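PDB 2BGW: XPF endonuclease from Aeropyrum pernix, which probably nicks one strand of branched DNA as a magnesium-dependent, structure-specific endonuclease of the XPF family, acting in DNA repair. Local coordinates for residues S46-V51 with H78-F83. Residues are numbered along the deposited sequence; the frame is centred on the assembly and turned at random.
Sequences SDSIIV and HYETVF
Ile-49, Ile-50 and Val-51 pair in parallel with Thr-81, Val-82 and Phe-83, the two short strand axes lying 4.9 Å apart at 20°. Between 46-51 and 78-83, the two well-formed hydrogen bonds both involve Ile-50: its N donates to Thr-81 O (3.1 Å), and its O receives Phe-83 N almost straight, with 176° at the hydrogen; a backbone bond between Phe-83 and Glu-52 carries the pairing on. At the entrance, just behind the type I turn from Ser-46 to Ile-49, Thr-81 N makes a weaker, bent bond to Ser-48 O. The side chain of Ile-50 lies against the Tyr-79 ring. Its CB sits over the ring centre, 3.7 Å from the centroid, while Ile-50 CG2 touches Tyr-79 CG and CD1, and the Ile-50 CD1 methyl reaches toward Tyr-79 CZ and OH. With CG1 anti to the backbone N (chi1 -168°), the longer branch runs along this ring face and CG2 is left to meet both Tyr-79 and Val-82. Leu-75 of helix 67-78 also packs on Ile-50 and Val-82. These are neighbouring inner strands, 49-55 and 81-87, of the mixed sheet in the PD-(D/E)XK-type nuclease domain, joined through helices 56-65 and 67-78 in a beta-alpha-beta crossover. Beyond Val-51, the first strand continues directly into Glu-52 and Arg-53, which contribute to the magnesium site together with Asp-42. On the other face of the sheet, Ile-49 and Thr-81 stand side by side. Ile-49 CG2 lies in the plane of the Phe-83 ring at its edge, 3.7 Å from Phe-83 CD1. Leu-111 of the second subunit packs on both Ile-49 and Phe-83. Near the turn, Asp-47 forms a salt bridge with Arg-157 and Tyr-79 OH hydrogen-bonds Glu-158 OE1, so both segments meet helix 155-165.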
loop_
_atom_site.group_PDB
_atom_site.type_symbol
_atom_site.label_atom_id
_atom_site.label_comp_id
_atom_site.label_asym_id
_atom_site.label_seq_id
_atom_site.Cartn_x
_atom_site.Cartn_y
_atom_site.Cartn_z
ATOM N N SER A 46 -9.285 -0.590 4.645
ATOM C CA SER A 46 -10.358 -1.429 4.200
ATOM C C SER A 46 -9.643 -2.751 4.089
ATOM O O SER A 46 -8.459 -2.812 4.397
ATOM C CB SER A 46 -10.888 -0.936 2.855
ATOM O OG SER A 46 -10.095 -1.374 1.761
ATOM N N ASP A 47 -10.317 -3.819 3.659
ATOM C CA ASP A 47 -9.665 -5.144 3.686
ATOM C C ASP A 47 -8.436 -5.224 2.782
ATOM O O ASP A 47 -7.587 -6.083 2.958
ATOM C CB ASP A 47 -10.627 -6.326 3.437
ATOM C CG ASP A 47 -9.953 -7.705 3.760
ATOM O OD1 ASP A 47 -9.743 -8.021 4.979
ATOM O OD2 ASP A 47 -9.586 -8.453 2.792
ATOM N N SER A 48 -8.317 -4.310 1.839
ATOM C CA SER A 48 -7.241 -4.410 0.870
ATOM C C SER A 48 -6.530 -3.088 0.612
ATOM O O SER A 48 -5.832 -2.947 -0.402
ATOM C CB SER A 48 -7.821 -4.937 -0.425
ATOM O OG SER A 48 -9.048 -4.275 -0.654
ATOM N N ILE A 49 -6.713 -2.136 1.525
ATOM C CA ILE A 49 -5.979 -0.890 1.493
ATOM C C ILE A 49 -5.153 -0.680 2.759
ATOM O O ILE A 49 -5.697 -0.521 3.846
ATOM C CB ILE A 49 -6.921 0.293 1.286
ATOM C CG1 ILE A 49 -7.679 0.108 -0.038
ATOM C CG2 ILE A 49 -6.123 1.565 1.312
ATOM C CD1 ILE A 49 -8.576 1.237 -0.476
ATOM N N ILE A 50 -3.833 -0.685 2.618
ATOM C CA ILE A 50 -2.971 -0.378 3.746
ATOM C C ILE A 50 -2.372 1.010 3.511
ATOM O O ILE A 50 -2.137 1.412 2.362
ATOM C CB ILE A 50 -1.871 -1.467 3.959
ATOM C CG1 ILE A 50 -1.177 -1.302 5.297
ATOM C CG2 ILE A 50 -0.824 -1.415 2.880
ATOM C CD1 ILE A 50 -1.934 -1.858 6.418
ATOM N N VAL A 51 -2.144 1.732 4.608
ATOM C CA VAL A 51 -1.604 3.083 4.593
ATOM C C VAL A 51 -0.366 3.124 5.473
ATOM O O VAL A 51 -0.375 2.629 6.617
ATOM C CB VAL A 51 -2.645 4.109 5.135
ATOM C CG1 VAL A 51 -2.003 5.458 5.475
ATOM C CG2 VAL A 51 -3.763 4.300 4.151
ATOM N N HIS A 78 1.674 -7.670 0.087
ATOM C CA HIS A 78 0.618 -8.145 0.946
ATOM C C HIS A 78 -0.737 -7.457 0.788
ATOM O O HIS A 78 -1.753 -8.014 1.164
ATOM C CB HIS A 78 1.093 -8.083 2.387
ATOM C CG HIS A 78 2.236 -9.002 2.671
ATOM N ND1 HIS A 78 3.537 -8.698 2.339
ATOM C CD2 HIS A 78 2.272 -10.233 3.232
ATOM C CE1 HIS A 78 4.325 -9.695 2.691
ATOM N NE2 HIS A 78 3.582 -10.640 3.233
ATOM N N TYR A 79 -0.780 -6.254 0.242
ATOM C CA TYR A 79 -2.054 -5.589 0.119
ATOM C C TYR A 79 -2.266 -5.214 -1.274
ATOM O O TYR A 79 -1.330 -4.974 -2.024
ATOM C CB TYR A 79 -2.111 -4.369 0.987
ATOM C CG TYR A 79 -2.121 -4.750 2.422
ATOM C CD1 TYR A 79 -0.941 -5.040 3.081
ATOM C CD2 TYR A 79 -3.312 -4.868 3.123
ATOM C CE1 TYR A 79 -0.945 -5.410 4.405
ATOM C CE2 TYR A 79 -3.326 -5.243 4.460
ATOM C CZ TYR A 79 -2.138 -5.510 5.088
ATOM O OH TYR A 79 -2.108 -5.875 6.402
ATOM N N GLU A 80 -3.516 -5.166 -1.666
ATOM C CA GLU A 80 -3.765 -4.980 -3.081
ATOM C C GLU A 80 -3.570 -3.504 -3.500
ATOM O O GLU A 80 -3.341 -3.198 -4.667
ATOM C CB GLU A 80 -5.117 -5.602 -3.428
ATOM C CG GLU A 80 -6.289 -4.676 -3.487
ATOM C CD GLU A 80 -6.863 -4.642 -4.905
ATOM O OE1 GLU A 80 -6.038 -4.701 -5.868
ATOM O OE2 GLU A 80 -8.120 -4.574 -5.051
ATOM N N THR A 81 -3.618 -2.617 -2.509
ATOM C CA THR A 81 -3.557 -1.192 -2.712
ATOM C C THR A 81 -2.747 -0.615 -1.571
ATOM O O THR A 81 -3.094 -0.765 -0.402
ATOM C CB THR A 81 -4.986 -0.591 -2.749
ATOM O OG1 THR A 81 -5.663 -1.053 -3.922
ATOM C CG2 THR A 81 -4.963 0.906 -2.811
ATOM N N VAL A 82 -1.657 0.049 -1.911
ATOM C CA VAL A 82 -0.767 0.614 -0.901
ATOM C C VAL A 82 -0.699 2.119 -1.056
ATOM O O VAL A 82 -0.334 2.613 -2.103
ATOM C CB VAL A 82 0.689 0.038 -1.034
ATOM C CG1 VAL A 82 1.545 0.527 0.086
ATOM C CG2 VAL A 82 0.682 -1.466 -1.017
ATOM N N PHE A 83 -1.032 2.846 -0.007
ATOM C CA PHE A 83 -0.871 4.294 -0.026
ATOM C C PHE A 83 0.233 4.615 0.893
ATOM O O PHE A 83 0.193 4.197 2.055
ATOM C CB PHE A 83 -2.125 5.030 0.450
ATOM C CG PHE A 83 -3.230 5.046 -0.564
ATOM C CD1 PHE A 83 -4.325 4.226 -0.425
ATOM C CD2 PHE A 83 -3.153 5.881 -1.686
ATOM C CE1 PHE A 83 -5.331 4.252 -1.370
ATOM C CE2 PHE A 83 -4.161 5.899 -2.652
ATOM C CZ PHE A 83 -5.245 5.082 -2.490
#